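Local structure of TRAP dicarboxylate transporter-DctP subunit (Marinobacter aquaeolei, 4PFI) at residues N115-L120 with R241-I246; V36-A41 with V94-A99; P109-F114 with S138-A143. The protein probably captures a small organic acid in the periplasm and delivers it to the membrane components of a TRAP-type transporter. One frame throughout, in Å; residues are numbered along the deposited sequence.

Contact 1: N115-L120 with R241-I246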
loop_
_atom_site.group_PDB
_atom_site.type_symbol
_atom_site.label_atom_id
_atom_site.label_comp_id
_atom_site.label_asym_id
_atom_site.label_seq_id
_atom_site.Cartn_x
_atom_site.Cartn_y
_atom_site.Cartn_z
ATOM N N ASN A 115 7.795 1.390 -0.694
ATOM C CA ASN A 115 8.022 0.566 -1.884
ATOM C C ASN A 115 9.463 0.027 -1.979
ATOM O O ASN A 115 9.791 -0.651 -2.943
ATOM C CB ASN A 115 7.686 1.318 -3.176
ATOM C CG ASN A 115 6.280 1.919 -3.194
ATOM O OD1 ASN A 115 6.085 3.020 -3.722
ATOM N ND2 ASN A 115 5.304 1.212 -2.636
ATOM N N LEU A 116 10.325 0.337 -1.008
ATOM C CA LEU A 116 11.693 -0.220 -0.993
ATOM C C LEU A 116 11.681 -1.712 -0.631
ATOM O O LEU A 116 10.997 -2.129 0.305
ATOM C CB LEU A 116 12.592 0.548 -0.013
ATOM C CG LEU A 116 13.011 1.950 -0.485
ATOM C CD1 LEU A 116 13.702 2.687 0.629
ATOM C CD2 LEU A 116 13.914 1.878 -1.723
ATOM N N HIS A 117 12.429 -2.529 -1.357
ATOM C CA HIS A 117 12.387 -3.970 -1.100
ATOM C C HIS A 117 13.262 -4.342 0.111
ATOM O O HIS A 117 14.344 -3.782 0.270
ATOM C CB HIS A 117 12.829 -4.748 -2.346
ATOM C CG HIS A 117 11.871 -4.640 -3.498
ATOM N ND1 HIS A 117 12.013 -5.353 -4.654
ATOM C CD2 HIS A 117 10.749 -3.883 -3.648
ATOM C CE1 HIS A 117 11.023 -5.046 -5.484
ATOM N NE2 HIS A 117 10.258 -4.158 -4.901
ATOM N N PHE A 118 12.786 -5.277 0.940
ATOM C CA PHE A 118 13.570 -5.870 2.035
ATOM C C PHE A 118 13.992 -4.857 3.100
ATOM O O PHE A 118 15.018 -5.023 3.731
ATOM C CB PHE A 118 14.788 -6.607 1.471
ATOM C CG PHE A 118 14.420 -7.633 0.429
ATOM C CD1 PHE A 118 13.765 -8.803 0.793
ATOM C CD2 PHE A 118 14.687 -7.415 -0.917
ATOM C CE1 PHE A 118 13.381 -9.731 -0.156
ATOM C CE2 PHE A 118 14.310 -8.357 -1.872
ATOM C CZ PHE A 118 13.652 -9.513 -1.482
ATOM N N LEU A 119 13.186 -3.824 3.319
ATOM C CA LEU A 119 13.567 -2.757 4.227
ATOM C C LEU A 119 12.845 -2.910 5.558
ATOM O O LEU A 119 13.472 -3.149 6.592
ATOM C CB LEU A 119 13.242 -1.391 3.625
ATOM C CG LEU A 119 13.604 -0.204 4.529
ATOM C CD1 LEU A 119 15.056 0.191 4.322
ATOM C CD2 LEU A 119 12.680 0.964 4.262
ATOM N N LEU A 120 11.526 -2.749 5.534
ATOM C CA LEU A 120 10.714 -2.964 6.716
ATOM C C LEU A 120 10.889 -4.405 7.188
ATOM O O LEU A 120 11.158 -5.290 6.385
ATOM C CB LEU A 120 9.255 -2.715 6.395
ATOM C CG LEU A 120 8.765 -1.275 6.399
ATOM C CD1 LEU A 120 9.715 -0.325 5.666
ATOM C CD2 LEU A 120 7.369 -1.252 5.774
ATOM N N ARG A 241 8.070 -11.831 -0.786
ATOM C CA ARG A 241 7.936 -11.063 0.455
ATOM C C ARG A 241 9.026 -9.951 0.478
ATOM O O ARG A 241 9.906 -9.936 1.332
ATOM C CB ARG A 241 8.021 -12.017 1.649
ATOM C CG ARG A 241 6.769 -12.885 1.848
ATOM C CD ARG A 241 6.883 -13.804 3.107
ATOM N NE ARG A 241 8.043 -14.699 2.984
ATOM C CZ ARG A 241 9.063 -14.777 3.838
ATOM N NH1 ARG A 241 9.113 -14.047 4.961
ATOM N NH2 ARG A 241 10.049 -15.619 3.567
ATOM N N ALA A 242 8.982 -9.062 -0.517
ATOM C CA ALA A 242 9.989 -8.013 -0.658
ATOM C C ALA A 242 9.467 -6.721 -0.058
ATOM O O ALA A 242 10.200 -6.000 0.600
ATOM C CB ALA A 242 10.378 -7.825 -2.128
ATOM N N SER A 243 8.185 -6.430 -0.268
ATOM C CA SER A 243 7.563 -5.253 0.340
ATOM C C SER A 243 6.073 -5.476 0.502
ATOM O O SER A 243 5.468 -6.324 -0.168
ATOM C CB SER A 243 7.785 -4.011 -0.525
ATOM O OG SER A 243 7.353 -4.261 -1.845
ATOM N N ARG A 244 5.475 -4.680 1.371
ATOM C CA ARG A 244 4.054 -4.703 1.618
ATOM C C ARG A 244 3.341 -3.507 0.993
ATOM O O ARG A 244 3.923 -2.446 0.801
ATOM C CB ARG A 244 3.820 -4.662 3.112
ATOM C CG ARG A 244 4.115 -5.961 3.843
ATOM C CD ARG A 244 3.823 -5.752 5.308
ATOM N NE ARG A 244 4.104 -6.917 6.139
ATOM C CZ ARG A 244 5.264 -7.148 6.729
ATOM N NH1 ARG A 244 6.281 -6.309 6.569
ATOM N NH2 ARG A 244 5.418 -8.222 7.482
ATOM N N PHE A 245 2.064 -3.682 0.690
ATOM C CA PHE A 245 1.201 -2.557 0.347
ATOM C C PHE A 245 0.836 -1.862 1.638
ATOM O O PHE A 245 0.172 -2.450 2.476
ATOM C CB PHE A 245 -0.117 -3.055 -0.217
ATOM C CG PHE A 245 -0.591 -2.356 -1.446
ATOM C CD1 PHE A 245 0.302 -1.807 -2.364
ATOM C CD2 PHE A 245 -1.958 -2.358 -1.762
ATOM C CE1 PHE A 245 -0.161 -1.222 -3.563
ATOM C CE2 PHE A 245 -2.434 -1.779 -2.966
ATOM C CZ PHE A 245 -1.535 -1.211 -3.863
ATOM N N ILE A 246 1.235 -0.606 1.777
ATOM C CA ILE A 246 0.937 0.178 2.964
ATOM C C ILE A 246 0.156 1.404 2.538
ATOM O O ILE A 246 0.680 2.228 1.782
ATOM C CB ILE A 246 2.228 0.670 3.608
ATOM C CG1 ILE A 246 3.163 -0.511 3.910
ATOM C CG2 ILE A 246 1.919 1.479 4.879
ATOM C CD1 ILE A 246 2.603 -1.484 4.937
HETATM O O HOH W 1 5.206 -1.504 -2.212
HETATM O O HOH W 2 10.223 -3.499 2.744
#
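The methyl group of A242 fits into the corner formed by the rings of H117 and F118, two successive side chains of the loop 115-120. CB lies over one face of the imidazole, 4.0 Å from the H117 ring centroid, and also over one face of the phenyl, 4.1 Å from the F118 ring centroid, so that two CH-pi contacts share one small side chain. In both cases it is offset toward the rim of the ring. F118 reaches it because CG is anti to its own carbonyl carbon (chi1 -54°), which turns the far end of the ring, CZ and CE2, onto the methyl.

The backbone beside this methyl carries the direct polar link. F118 N donates to A242 O at 2.7 Å, and the bond is almost straight, with an N-H...O angle of 175°. The same carbonyl oxygen receives a CA-H...O contact from H117 CA at 3.4 Å. A water adds a third tie: it donates to A242 O and to L116 O (2.9 Å from L116 O) and accepts from L119 N at 3.0 Å, knitting the turn of the loop to A242. One residue further on, S243 rests its CB against L116 O at 3.8 Å, with its hydroxyl near the CD2 corner of the imidazole.

The contact thus joins the loop between helices 101-104 and 124-132 to the chain entering strand 244-252, in a buried part of this solute-binding fold. H117 ND1 and Y194 OH are hydrogen-bonded, which helps to hold the rotation of the imidazole. Helix 306-316 packs R309, F312 and R313 against F118, helix 318-339 meets L116 and L119, and S243 pairs through its backbone with M160 of strand 149-164.

Contact 2: V36-A41 with V94-A99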
loop_
_atom_site.group_PDB
_atom_site.type_symbol
_atom_site.label_atom_id
_atom_site.label_comp_id
_atom_site.label_asym_id
_atom_site.label_seq_id
_atom_site.Cartn_x
_atom_site.Cartn_y
_atom_site.Cartn_z
ATOM N N VAL A 36 -24.502 14.351 12.583
ATOM C CA VAL A 36 -23.276 14.900 12.009
ATOM C C VAL A 36 -22.497 13.856 11.214
ATOM O O VAL A 36 -22.364 12.703 11.627
ATOM C CB VAL A 36 -22.332 15.434 13.079
ATOM C CG1 VAL A 36 -21.244 16.257 12.436
ATOM C CG2 VAL A 36 -23.088 16.250 14.097
ATOM N N THR A 37 -21.940 14.282 10.085
ATOM C CA THR A 37 -21.441 13.342 9.090
ATOM C C THR A 37 -19.951 13.476 8.782
ATOM O O THR A 37 -19.443 14.568 8.520
ATOM C CB THR A 37 -22.232 13.479 7.781
ATOM O OG1 THR A 37 -23.382 12.628 7.835
ATOM C CG2 THR A 37 -21.377 13.085 6.587
ATOM N N TRP A 38 -19.265 12.339 8.815
ATOM C CA TRP A 38 -17.872 12.258 8.415
ATOM C C TRP A 38 -17.833 11.516 7.079
ATOM O O TRP A 38 -18.431 10.456 6.947
ATOM C CB TRP A 38 -17.050 11.500 9.460
ATOM C CG TRP A 38 -16.801 12.246 10.735
ATOM C CD1 TRP A 38 -17.320 13.462 11.094
ATOM C CD2 TRP A 38 -15.976 11.828 11.829
ATOM N NE1 TRP A 38 -16.869 13.823 12.339
ATOM C CE2 TRP A 38 -16.045 12.838 12.816
ATOM C CE3 TRP A 38 -15.188 10.699 12.072
ATOM C CZ2 TRP A 38 -15.353 12.756 14.027
ATOM C CZ3 TRP A 38 -14.503 10.617 13.277
ATOM C CH2 TRP A 38 -14.591 11.641 14.240
ATOM N N ARG A 39 -17.133 12.078 6.098
ATOM C CA ARG A 39 -17.033 11.484 4.768
ATOM C C ARG A 39 -15.669 10.828 4.572
ATOM O O ARG A 39 -14.642 11.506 4.621
ATOM C CB ARG A 39 -17.217 12.565 3.709
ATOM C CG ARG A 39 -18.503 13.334 3.849
ATOM C CD ARG A 39 -18.431 14.665 3.114
ATOM N NE ARG A 39 -18.152 14.509 1.687
ATOM C CZ ARG A 39 -19.034 14.073 0.791
ATOM N NH1 ARG A 39 -20.258 13.734 1.183
ATOM N NH2 ARG A 39 -18.695 13.967 -0.494
ATOM N N PHE A 40 -15.680 9.523 4.308
ATOM C CA PHE A 40 -14.474 8.704 4.252
ATOM C C PHE A 40 -14.313 8.089 2.851
ATOM O O PHE A 40 -15.029 7.165 2.496
ATOM C CB PHE A 40 -14.587 7.573 5.286
ATOM C CG PHE A 40 -13.285 6.858 5.581
ATOM C CD1 PHE A 40 -12.190 6.992 4.753
ATOM C CD2 PHE A 40 -13.172 6.031 6.695
ATOM C CE1 PHE A 40 -11.010 6.333 5.035
ATOM C CE2 PHE A 40 -11.993 5.372 6.977
ATOM C CZ PHE A 40 -10.914 5.522 6.145
ATOM N N ALA A 41 -13.373 8.594 2.065
ATOM C CA ALA A 41 -13.185 8.119 0.695
ATOM C C ALA A 41 -12.147 6.985 0.598
ATOM O O ALA A 41 -11.123 7.011 1.262
ATOM C CB ALA A 41 -12.768 9.283 -0.200
ATOM N N VAL A 94 -14.039 16.023 1.323
ATOM C CA VAL A 94 -14.206 14.906 2.246
ATOM C C VAL A 94 -13.310 15.092 3.460
ATOM O O VAL A 94 -12.302 15.797 3.401
ATOM C CB VAL A 94 -13.884 13.537 1.595
ATOM C CG1 VAL A 94 -14.813 13.279 0.424
ATOM C CG2 VAL A 94 -12.425 13.479 1.175
ATOM N N ASN A 95 -13.664 14.443 4.560
ATOM C CA ASN A 95 -12.890 14.576 5.784
ATOM C C ASN A 95 -11.705 13.608 5.824
ATOM O O ASN A 95 -10.610 13.968 6.259
ATOM C CB ASN A 95 -13.783 14.318 7.007
ATOM C CG ASN A 95 -15.068 15.119 6.974
ATOM O OD1 ASN A 95 -16.111 14.638 6.538
ATOM N ND2 ASN A 95 -14.996 16.350 7.433
ATOM N N LEU A 96 -11.954 12.375 5.394
ATOM C CA LEU A 96 -11.017 11.271 5.564
ATOM C C LEU A 96 -10.843 10.503 4.263
ATOM O O LEU A 96 -11.801 10.297 3.519
ATOM C CB LEU A 96 -11.554 10.296 6.620
ATOM C CG LEU A 96 -11.660 10.758 8.076
ATOM C CD1 LEU A 96 -12.629 9.858 8.878
ATOM C CD2 LEU A 96 -10.262 10.772 8.718
ATOM N N ALA A 97 -9.628 10.035 4.010
ATOM C CA ALA A 97 -9.369 9.212 2.831
ATOM C C ALA A 97 -8.162 8.324 3.031
ATOM O O ALA A 97 -7.303 8.587 3.866
ATOM C CB ALA A 97 -9.153 10.072 1.609
ATOM N N PHE A 98 -8.125 7.254 2.254
ATOM C CA PHE A 98 -6.934 6.455 2.131
ATOM C C PHE A 98 -6.063 7.099 1.062
ATOM O O PHE A 98 -6.562 7.650 0.080
ATOM C CB PHE A 98 -7.295 5.025 1.744
ATOM C CG PHE A 98 -7.603 4.147 2.922
ATOM C CD1 PHE A 98 -6.586 3.742 3.777
ATOM C CD2 PHE A 98 -8.892 3.712 3.176
ATOM C CE1 PHE A 98 -6.852 2.932 4.865
ATOM C CE2 PHE A 98 -9.146 2.898 4.257
ATOM C CZ PHE A 98 -8.124 2.511 5.100
ATOM N N ALA A 99 -4.757 7.032 1.254
ATOM C CA ALA A 99 -3.816 7.516 0.250
ATOM C C ALA A 99 -2.627 6.577 0.253
ATOM O O ALA A 99 -1.951 6.426 1.264
ATOM C CB ALA A 99 -3.364 8.942 0.554
#
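Parallel strands 37-41 and 96-99 lie side by side in the alpha/beta sheet of one lobe, whose strand order 70-74, 37-41, 96-99 and then antiparallel 244-252 is that of type II periplasmic binding proteins. The ladder runs from L96 N to R39 O (2.9 Å), from A41 N to L96 O (2.7 Å) and from F98 N to A41 O (3.2 Å).

On the face shared by F40 and L96, the phenyl ring of F40 has its CG anti to the backbone N (chi1 -166°). This lays one ring face over L96 CB, 4.2 Å from the ring centroid, and brings CZ to 3.7 Å from F98 CE2. The F40 and F98 planes are near parallel but slid apart. With an alanine in place of F40, L96 and F98 would probably lose their shared aromatic neighbour, opening a gap beneath helix 49-65, where F57 meets F40 edge-to-face. On the other face, the methyls of A41 and A97 touch.

At the start of the ladder a side chain replaces a backbone acceptor: N95 OD1 takes R39 N at 2.8 Å, in the carbonyl plane and on a lone pair.

Contact 3: P109-F114 with S138-A143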
loop_
_atom_site.group_PDB
_atom_site.type_symbol
_atom_site.label_atom_id
_atom_site.label_comp_id
_atom_site.label_asym_id
_atom_site.label_seq_id
_atom_site.Cartn_x
_atom_site.Cartn_y
_atom_site.Cartn_z
ATOM N N PRO A 109 7.166 12.450 -1.214
ATOM C CA PRO A 109 8.115 11.447 -1.724
ATOM C C PRO A 109 8.620 10.487 -0.652
ATOM O O PRO A 109 9.124 9.412 -0.977
ATOM C CB PRO A 109 9.280 12.290 -2.253
ATOM C CG PRO A 109 8.779 13.723 -2.279
ATOM C CD PRO A 109 7.729 13.808 -1.228
ATOM N N GLU A 110 8.465 10.867 0.609
ATOM C CA GLU A 110 8.943 10.068 1.724
ATOM C C GLU A 110 8.183 8.743 1.794
ATOM O O GLU A 110 8.682 7.760 2.345
ATOM C CB GLU A 110 8.777 10.851 3.036
ATOM C CG GLU A 110 9.649 12.111 3.094
ATOM C CD GLU A 110 9.171 13.236 2.166
ATOM O OE1 GLU A 110 7.947 13.356 1.941
ATOM O OE2 GLU A 110 10.021 14.008 1.661
ATOM N N THR A 111 6.970 8.719 1.249
ATOM C CA THR A 111 6.179 7.490 1.250
ATOM C C THR A 111 6.835 6.424 0.355
ATOM O O THR A 111 6.509 5.246 0.465
ATOM C CB THR A 111 4.706 7.739 0.837
ATOM O OG1 THR A 111 4.649 8.388 -0.441
ATOM C CG2 THR A 111 4.002 8.611 1.863
ATOM N N GLY A 112 7.778 6.833 -0.501
ATOM C CA GLY A 112 8.555 5.881 -1.277
ATOM C C GLY A 112 9.233 4.833 -0.400
ATOM O O GLY A 112 9.526 3.735 -0.844
ATOM N N LEU A 113 9.506 5.186 0.848
ATOM C CA LEU A 113 10.044 4.236 1.803
ATOM C C LEU A 113 9.295 2.896 1.746
ATOM O O LEU A 113 9.905 1.847 1.859
ATOM C CB LEU A 113 9.936 4.816 3.217
ATOM C CG LEU A 113 10.444 3.953 4.374
ATOM C CD1 LEU A 113 11.960 4.092 4.527
ATOM C CD2 LEU A 113 9.709 4.331 5.699
ATOM N N PHE A 114 7.977 2.951 1.566
ATOM C CA PHE A 114 7.124 1.765 1.615
ATOM C C PHE A 114 7.159 0.904 0.366
ATOM O O PHE A 114 6.597 -0.191 0.364
ATOM C CB PHE A 114 5.667 2.168 1.913
ATOM C CG PHE A 114 5.500 2.811 3.239
ATOM C CD1 PHE A 114 5.819 2.110 4.392
ATOM C CD2 PHE A 114 5.086 4.134 3.337
ATOM C CE1 PHE A 114 5.694 2.718 5.646
ATOM C CE2 PHE A 114 4.952 4.743 4.581
ATOM C CZ PHE A 114 5.263 4.026 5.746
ATOM N N SER A 138 5.300 10.403 13.514
ATOM C CA SER A 138 5.630 11.815 13.624
ATOM C C SER A 138 6.691 12.227 12.601
ATOM O O SER A 138 6.662 13.345 12.092
ATOM C CB SER A 138 6.082 12.169 15.051
ATOM O OG SER A 138 7.143 11.339 15.484
ATOM N N ALA A 139 7.619 11.331 12.287
ATOM C CA ALA A 139 8.636 11.629 11.276
ATOM C C ALA A 139 7.999 11.942 9.901
ATOM O O ALA A 139 8.592 12.634 9.069
ATOM C CB ALA A 139 9.655 10.475 11.168
ATOM N N PHE A 140 6.778 11.463 9.689
ATOM C CA PHE A 140 6.107 11.635 8.416
ATOM C C PHE A 140 5.167 12.806 8.417
ATOM O O PHE A 140 4.905 13.383 7.364
ATOM C CB PHE A 140 5.300 10.384 8.085
ATOM C CG PHE A 140 6.056 9.367 7.312
ATOM C CD1 PHE A 140 6.199 9.497 5.943
ATOM C CD2 PHE A 140 6.592 8.266 7.941
ATOM C CE1 PHE A 140 6.876 8.539 5.209
ATOM C CE2 PHE A 140 7.263 7.302 7.219
ATOM C CZ PHE A 140 7.407 7.434 5.842
ATOM N N GLU A 141 4.635 13.129 9.591
ATOM C CA GLU A 141 3.625 14.187 9.732
ATOM C C GLU A 141 3.948 15.487 8.989
ATOM O O GLU A 141 3.089 16.036 8.315
ATOM C CB GLU A 141 3.367 14.502 11.212
ATOM C CG GLU A 141 2.363 13.582 11.884
ATOM C CD GLU A 141 2.103 13.948 13.349
ATOM O OE1 GLU A 141 1.976 15.161 13.670
ATOM O OE2 GLU A 141 2.036 13.017 14.184
ATOM N N PRO A 142 5.177 16.000 9.133
ATOM C CA PRO A 142 5.566 17.253 8.472
ATOM C C PRO A 142 5.499 17.149 6.946
ATOM O O PRO A 142 5.040 18.091 6.301
ATOM C CB PRO A 142 7.011 17.462 8.939
ATOM C CG PRO A 142 7.130 16.670 10.193
ATOM C CD PRO A 142 6.261 15.476 9.980
ATOM N N ALA A 143 5.935 16.021 6.378
ATOM C CA ALA A 143 5.916 15.849 4.927
ATOM C C ALA A 143 4.480 15.915 4.412
ATOM O O ALA A 143 4.212 16.468 3.342
ATOM C CB ALA A 143 6.572 14.539 4.535
#
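This is mainly apolar packing with no hydrogen bond across it, between the 3-10 segment 109-114 and helix 134-145, and it is built round the single large side chain of F140. The phenyl ring points its rim at the 3-10 segment. E110 O, T111 N and L113 CD2 all lie at its edge, near the ring plane, with F140 CE1 3.5 Å from E110 O and F140 CZ 3.9 Å from L113 CD2. The carbonyl oxygen met by this C-H rim is already engaged, since it accepts the 3-10 bond from L113 N at 3.1 Å. E110 CB comes alongside CE1 of the ring at 3.7 Å.

F114 approaches from the opposite direction. Its ring is nearly parallel to that of F140, at 16°, but the two are slid so far apart that they barely overlap. The nearest atoms are F114 CE2 and F140 CZ, 3.9 Å apart, and the centroids are 5.6 Å apart.

At the other end of the interface, E110 bends at chi2 (72°), and this curls its carboxylate toward the helix. OE1 comes to 3.2 Å from A143 CB, a close approach of a carboxylate oxygen to a methyl. A143 follows P142, where the helix is kinked and the N atoms of P142 and A143 make no bond to the preceding turn, yet the methyl of A143 still faces the 3-10 segment.

F140 also meets F136 and F154 edge-to-face, while helix 318-339 adds L334 beside it. L113 touches F323 of that same helix, and F114 packs on F136 and against the ring of F154. Together F114, F136, F140 and F154 form an aromatic cluster that packs helix 134-145 against the 3-10 segment and strand 149-164, part of the hydrophobic core of this alpha/beta solute-binding fold.

Contact 2 closes before the other two open along the chain, and lies about 27 Å centre to centre from contact 1 and about 21 Å from contact 3. It touches neither, but strand 96-99 neighbours strand 244-252, at whose start contact 1 lies, so both reach one sheet. Contacts 1 and 3 interlock: segment 109-114 runs straight into 115-120, their segments alternate in sequence, and their centres are about 15 Å apart. They meet where L119 packs on L113 and where I246 and L120 pack on F114. The continuous run 109-120 thereby joins helix 134-145 to strand 244-252, linking helical packing to the central sheet in this open, ligand-free form.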